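Long-range contacts in multicopper oxidase (Pseudomonas thermotolerans, PDB 6VOW), which probably couples one-electron oxidation of phenolic or similar substrates to the reduction of dioxygen to water, as laccases and other multicopper oxidases do: residues A[94-99]-A[389-394]; A[436-441]-A[448-453]. All coordinates share one frame; numbering follows the deposited sequence.

Contact 1. Residues A[94-99]-A[389-394]; sequences HWHGIR and PIHLHG. With CU (copper (II) ion), chain C; C2O (Cu-O-Cu linkage), chain B.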
loop_
_atom_site.group_PDB
_atom_site.type_symbol
_atom_site.label_atom_id
_atom_site.label_comp_id
_atom_site.label_asym_id
_atom_site.label_seq_id
_atom_site.Cartn_x
_atom_site.Cartn_y
_atom_site.Cartn_z
ATOM N N HIS A 94 6.855 3.023 8.643
ATOM C CA HIS A 94 7.440 2.696 7.365
ATOM C C HIS A 94 6.634 3.358 6.264
ATOM O O HIS A 94 5.428 3.397 6.353
ATOM C CB HIS A 94 7.462 1.182 7.177
ATOM C CG HIS A 94 7.713 0.765 5.762
ATOM N ND1 HIS A 94 8.941 0.872 5.140
ATOM C CD2 HIS A 94 6.886 0.199 4.861
ATOM C CE1 HIS A 94 8.832 0.466 3.881
ATOM N NE2 HIS A 94 7.605 0.023 3.711
ATOM N N TRP A 95 7.309 3.891 5.252
ATOM C CA TRP A 95 6.676 4.814 4.278
ATOM C C TRP A 95 6.646 4.017 3.001
ATOM O O TRP A 95 7.664 3.929 2.211
ATOM C CB TRP A 95 7.424 6.120 4.145
ATOM C CG TRP A 95 7.579 6.776 5.431
ATOM C CD1 TRP A 95 8.601 6.626 6.297
ATOM C CD2 TRP A 95 6.672 7.706 6.034
ATOM N NE1 TRP A 95 8.385 7.377 7.419
ATOM C CE2 TRP A 95 7.221 8.070 7.290
ATOM C CE3 TRP A 95 5.442 8.256 5.654
ATOM C CZ2 TRP A 95 6.574 8.965 8.173
ATOM C CZ3 TRP A 95 4.803 9.187 6.527
ATOM C CH2 TRP A 95 5.358 9.506 7.776
ATOM N N HIS A 96 5.493 3.328 2.890
ATOM C CA HIS A 96 5.279 2.242 1.893
ATOM C C HIS A 96 5.319 2.841 0.521
ATOM O O HIS A 96 4.428 3.598 0.147
ATOM C CB HIS A 96 3.924 1.493 2.120
ATOM C CG HIS A 96 3.703 0.356 1.143
ATOM N ND1 HIS A 96 3.563 -0.960 1.522
ATOM C CD2 HIS A 96 3.641 0.351 -0.210
ATOM C CE1 HIS A 96 3.369 -1.714 0.461
ATOM N NE2 HIS A 96 3.443 -0.939 -0.605
ATOM N N GLY A 97 6.354 2.493 -0.226
ATOM C CA GLY A 97 6.495 2.808 -1.623
ATOM C C GLY A 97 7.548 3.911 -1.902
ATOM O O GLY A 97 7.993 4.107 -3.044
ATOM N N ILE A 98 7.924 4.636 -0.866
ATOM C CA ILE A 98 8.852 5.732 -1.020
ATOM C C ILE A 98 10.237 5.178 -1.122
ATOM O O ILE A 98 10.659 4.436 -0.285
ATOM C CB ILE A 98 8.817 6.738 0.165
ATOM C CG1 ILE A 98 7.393 7.328 0.365
ATOM C CG2 ILE A 98 9.865 7.856 -0.070
ATOM C CD1 ILE A 98 6.885 7.944 -0.854
ATOM N N ARG A 99 10.955 5.568 -2.158
ATOM C CA ARG A 99 12.390 5.310 -2.258
ATOM C C ARG A 99 13.108 6.400 -1.433
ATOM O O ARG A 99 13.326 7.478 -1.859
ATOM C CB ARG A 99 12.814 5.337 -3.708
ATOM C CG ARG A 99 11.898 4.488 -4.569
ATOM C CD ARG A 99 12.354 4.496 -6.005
ATOM N NE ARG A 99 12.017 5.786 -6.613
ATOM C CZ ARG A 99 12.804 6.502 -7.396
ATOM N NH1 ARG A 99 14.045 6.097 -7.704
ATOM N NH2 ARG A 99 12.345 7.653 -7.884
ATOM N N PRO A 389 0.569 -10.681 -2.043
ATOM C CA PRO A 389 1.001 -9.330 -2.549
ATOM C C PRO A 389 2.431 -9.069 -2.098
ATOM O O PRO A 389 2.719 -8.750 -0.908
ATOM C CB PRO A 389 0.012 -8.378 -1.877
ATOM C CG PRO A 389 -0.257 -9.085 -0.571
ATOM C CD PRO A 389 -0.411 -10.530 -0.981
ATOM N N ILE A 390 3.325 -9.299 -3.044
ATOM C CA ILE A 390 4.695 -9.362 -2.708
ATOM C C ILE A 390 5.255 -8.002 -2.875
ATOM O O ILE A 390 5.219 -7.430 -3.989
ATOM C CB ILE A 390 5.460 -10.273 -3.602
ATOM C CG1 ILE A 390 4.929 -11.747 -3.460
ATOM C CG2 ILE A 390 6.968 -10.144 -3.279
ATOM C CD1 ILE A 390 5.328 -12.491 -2.237
ATOM N N HIS A 391 5.882 -7.549 -1.817
ATOM C CA HIS A 391 6.354 -6.174 -1.752
ATOM C C HIS A 391 7.867 -6.057 -1.486
ATOM O O HIS A 391 8.446 -6.842 -0.747
ATOM C CB HIS A 391 5.521 -5.560 -0.672
ATOM C CG HIS A 391 5.960 -4.219 -0.276
ATOM N ND1 HIS A 391 5.799 -3.118 -1.087
ATOM C CD2 HIS A 391 6.512 -3.768 0.871
ATOM C CE1 HIS A 391 6.272 -2.047 -0.473
ATOM N NE2 HIS A 391 6.698 -2.414 0.711
ATOM N N LEU A 392 8.528 -5.104 -2.109
ATOM C CA LEU A 392 9.961 -4.847 -1.866
ATOM C C LEU A 392 10.102 -3.428 -1.339
ATOM O O LEU A 392 9.609 -2.512 -1.945
ATOM C CB LEU A 392 10.679 -4.937 -3.168
ATOM C CG LEU A 392 12.160 -4.755 -3.135
ATOM C CD1 LEU A 392 12.810 -5.707 -2.101
ATOM C CD2 LEU A 392 12.620 -5.010 -4.530
ATOM N N HIS A 393 10.811 -3.265 -0.231
ATOM C CA HIS A 393 11.166 -1.986 0.246
ATOM C C HIS A 393 12.241 -1.368 -0.572
ATOM O O HIS A 393 13.054 -2.092 -1.225
ATOM C CB HIS A 393 11.817 -2.157 1.543
ATOM C CG HIS A 393 10.891 -2.521 2.591
ATOM N ND1 HIS A 393 11.022 -2.051 3.872
ATOM C CD2 HIS A 393 9.758 -3.248 2.547
ATOM C CE1 HIS A 393 10.003 -2.469 4.587
ATOM N NE2 HIS A 393 9.233 -3.191 3.794
ATOM N N GLY A 394 12.278 -0.031 -0.488
ATOM C CA GLY A 394 13.456 0.718 -0.889
ATOM C C GLY A 394 13.563 1.025 -2.331
ATOM O O GLY A 394 14.288 1.923 -2.684
HETATM CU CU CU C . 7.208 -1.150 2.138
HETATM CU CU2 C2O B . 3.656 -1.583 3.507
HETATM CU CU3 C2O B . 7.399 -3.969 4.706
HETATM O O1 C2O B . 5.507 -2.876 3.982
#
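Segments 94-99 and 389-394 share no backbone hydrogen bond, and the main chains come together at Arg99 and Gly394, whose CA atoms lie 4.9 Å apart; elsewhere imidazoles and copper span the gap. His94 and His391 reach in from the two segments and grip one copper ion, each NE2 at 2.0 Å. Both rings swing out with CG anti to the backbone N (chi1 165° and 171°), which brings the two NE2 atoms to the metal. Each of these rings also stacks on a histidine of the opposite segment. His94 and His393 form an offset stack, planes at 16°, with CE1 of His393 3.2 Å from CE1 of His94. The second offset stack is tighter: the His96 and His391 centroids are 3.7 Å apart. His96 binds CU2 of the Cu-O-Cu linkage through ND1, at 2.1 Å, whereas His393 binds CU3 through NE2. The far nitrogens are held from outside: Asp105 takes His94 ND1 on its carbonyl and His393 ND1 on its carboxylate, while Asp413 OD1 hydrogen-bonds to His96 NE2 and Thr414 OG1 to His391 ND1. These HXH pairs, one from each terminal cupredoxin domain, form half of the trinuclear cluster's histidines. Strand 94-96 hydrogen-bonds to strand 131-136 at the edge of its sheet, while strand 388-392 runs between strands 433-439 and 414-417.

Contact 2. Residues A[436-441]-A[448-453]; sequences MFHCHV and GLMAAI. With CU (copper (II) ion), chain D; C2O (Cu-O-Cu linkage), chain B.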
loop_
_atom_site.group_PDB
_atom_site.type_symbol
_atom_site.label_atom_id
_atom_site.label_comp_id
_atom_site.label_asym_id
_atom_site.label_seq_id
_atom_site.Cartn_x
_atom_site.Cartn_y
_atom_site.Cartn_z
ATOM N N MET A 436 13.648 -5.085 3.243
ATOM C CA MET A 436 12.643 -6.133 3.398
ATOM C C MET A 436 11.883 -6.406 2.108
ATOM O O MET A 436 11.520 -5.506 1.325
ATOM C CB MET A 436 11.611 -5.812 4.498
ATOM C CG MET A 436 12.176 -5.504 5.883
ATOM S SD MET A 436 13.324 -6.786 6.504
ATOM C CE MET A 436 14.887 -6.358 5.704
ATOM N N PHE A 437 11.593 -7.681 1.979
ATOM C CA PHE A 437 10.975 -8.256 0.824
ATOM C C PHE A 437 10.004 -9.284 1.333
ATOM O O PHE A 437 10.397 -10.259 1.914
ATOM C CB PHE A 437 12.031 -8.897 0.016
ATOM C CG PHE A 437 11.554 -9.511 -1.231
ATOM C CD1 PHE A 437 10.701 -8.856 -2.074
ATOM C CD2 PHE A 437 12.071 -10.746 -1.619
ATOM C CE1 PHE A 437 10.304 -9.435 -3.266
ATOM C CE2 PHE A 437 11.707 -11.325 -2.825
ATOM C CZ PHE A 437 10.817 -10.657 -3.652
ATOM N N HIS A 438 8.738 -8.972 1.206
ATOM C CA HIS A 438 7.768 -9.744 1.916
ATOM C C HIS A 438 6.339 -9.696 1.330
ATOM O O HIS A 438 5.935 -8.795 0.538
ATOM C CB HIS A 438 7.818 -9.374 3.402
ATOM C CG HIS A 438 7.198 -8.053 3.682
ATOM N ND1 HIS A 438 5.843 -7.889 3.760
ATOM C CD2 HIS A 438 7.730 -6.815 3.763
ATOM C CE1 HIS A 438 5.558 -6.621 3.949
ATOM N NE2 HIS A 438 6.685 -5.956 3.955
ATOM N N CYS A 439 5.550 -10.708 1.718
ATOM C CA CYS A 439 4.166 -10.721 1.352
ATOM C C CYS A 439 3.547 -9.674 2.248
ATOM O O CYS A 439 3.895 -9.567 3.453
ATOM C CB CYS A 439 3.495 -12.063 1.599
ATOM S SG CYS A 439 1.696 -11.889 1.481
ATOM N N HIS A 440 2.649 -8.883 1.679
ATOM C CA HIS A 440 2.002 -7.793 2.460
ATOM C C HIS A 440 0.633 -8.174 3.125
ATOM O O HIS A 440 -0.162 -7.303 3.592
ATOM C CB HIS A 440 1.958 -6.532 1.608
ATOM C CG HIS A 440 2.191 -5.284 2.423
ATOM N ND1 HIS A 440 1.258 -4.823 3.328
ATOM C CD2 HIS A 440 3.278 -4.475 2.546
ATOM C CE1 HIS A 440 1.758 -3.771 3.958
ATOM N NE2 HIS A 440 2.971 -3.525 3.483
ATOM N N VAL A 441 0.375 -9.492 3.175
ATOM C CA VAL A 441 -0.719 -10.057 3.967
ATOM C C VAL A 441 0.046 -10.207 5.235
ATOM O O VAL A 441 1.078 -10.948 5.282
ATOM C CB VAL A 441 -1.232 -11.406 3.428
ATOM C CG1 VAL A 441 -2.122 -12.087 4.442
ATOM C CG2 VAL A 441 -2.069 -11.189 2.149
ATOM N N GLY A 448 6.430 -15.937 8.561
ATOM C CA GLY A 448 7.547 -16.435 7.760
ATOM C C GLY A 448 7.830 -15.878 6.355
ATOM O O GLY A 448 8.940 -16.070 5.832
ATOM N N LEU A 449 6.866 -15.216 5.719
ATOM C CA LEU A 449 7.010 -14.861 4.301
ATOM C C LEU A 449 7.671 -13.484 4.163
ATOM O O LEU A 449 7.063 -12.493 3.741
ATOM C CB LEU A 449 5.650 -14.915 3.624
ATOM C CG LEU A 449 5.587 -15.058 2.116
ATOM C CD1 LEU A 449 6.518 -16.182 1.660
ATOM C CD2 LEU A 449 4.134 -15.327 1.694
ATOM N N MET A 450 8.950 -13.445 4.535
ATOM C CA MET A 450 9.720 -12.247 4.497
ATOM C C MET A 450 11.173 -12.611 4.380
ATOM O O MET A 450 11.637 -13.647 4.900
ATOM C CB MET A 450 9.458 -11.375 5.694
ATOM C CG MET A 450 10.379 -10.191 5.862
ATOM S SD MET A 450 9.579 -8.844 6.750
ATOM C CE MET A 450 9.603 -9.290 8.488
ATOM N N ALA A 451 11.879 -11.782 3.647
ATOM C CA ALA A 451 13.287 -11.906 3.584
ATOM C C ALA A 451 13.875 -10.520 3.483
ATOM O O ALA A 451 13.171 -9.508 3.449
ATOM C CB ALA A 451 13.638 -12.735 2.398
ATOM N N ALA A 452 15.181 -10.478 3.497
ATOM C CA ALA A 452 15.900 -9.249 3.402
ATOM C C ALA A 452 16.869 -9.360 2.211
ATOM O O ALA A 452 17.514 -10.402 1.997
ATOM C CB ALA A 452 16.630 -8.985 4.707
ATOM N N ILE A 453 16.899 -8.301 1.401
ATOM C CA ILE A 453 17.790 -8.203 0.236
ATOM C C ILE A 453 18.726 -7.054 0.524
ATOM O O ILE A 453 18.271 -5.896 0.654
ATOM C CB ILE A 453 17.012 -7.916 -1.039
ATOM C CG1 ILE A 453 16.166 -9.149 -1.402
ATOM C CG2 ILE A 453 17.974 -7.504 -2.157
ATOM C CD1 ILE A 453 15.042 -8.832 -2.316
HETATM CU CU CU D . 1.087 -14.015 1.342
HETATM CU CU2 C2O B . 3.656 -1.583 3.507
HETATM CU CU3 C2O B . 7.399 -3.969 4.706
HETATM O O1 C2O B . 5.507 -2.876 3.982
#
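The imidazole of His438 has SD of Met450 obliquely beside it, 4.5 Å from the ring centroid and 43° off the normal, while the bridging oxygen O1 of the Cu-O-Cu linkage lies at its edge, in plane. The His438 and Met450 side chains run side by side, pointing the same way, His438 CB packing on Met450 CB at 3.5 Å. With chi1 at 75°, His438 CG sits between backbone N and carbonyl carbon, and the ring presents NE2 to CU3 while ND1 donates to Cys439 O. That hydrogen bond is nearly straight and its acceptor lies close to the imidazole plane, but the donor meets the carbonyl from above its plane, not along a lone pair. His440 also has O1 at its ring edge and binds CU2 through NE2. The phenyl ring of Phe437 takes CD1 of Ile453 obliquely, 3.6 Å from CD2, on the sheet face shared with Ala451. Strands 436-439 and 450-453 are antiparallel: Phe437 and Ala451 form a hydrogen-bonded pair, and Cys439 N donates to Leu449 O at 3.1 Å. This is the HCH segment of the multicopper oxidases, in which the cysteine ligand of the mononuclear copper stands between two histidines of the trinuclear cluster. Cys439 SG binds its copper at 2.2 Å, with His388 and His444 completing the site, and also accepts the N-H of Val441, the residue preceding helix 442-446, so two partners fix its position. Alongside, Leu449 CD2 presses on Cys439 CB at 3.3 Å, tighter than usual.

From the N terminus, the chain lays down strand 94-96 first and returns to it through strand 388-392 only after the whole intervening part of the fold, so contact 1 closes a loop of nearly 300 residues and ties the first cupredoxin domain to the last. Contact 2 opens after contact 1 has closed: the two stand in series, neither nested nor crossed. Its loop is short, a turn built round helix 442-446 that joins neighbouring strands. Strand 388-392 lies next to strand 433-439 in one sheet, where Pro389 O to His440 N (2.6 Å) and His391 N to His438 O (2.7 Å) are probable hydrogen bonds. Both contacts supply histidines to the Cu-O-Cu linkage.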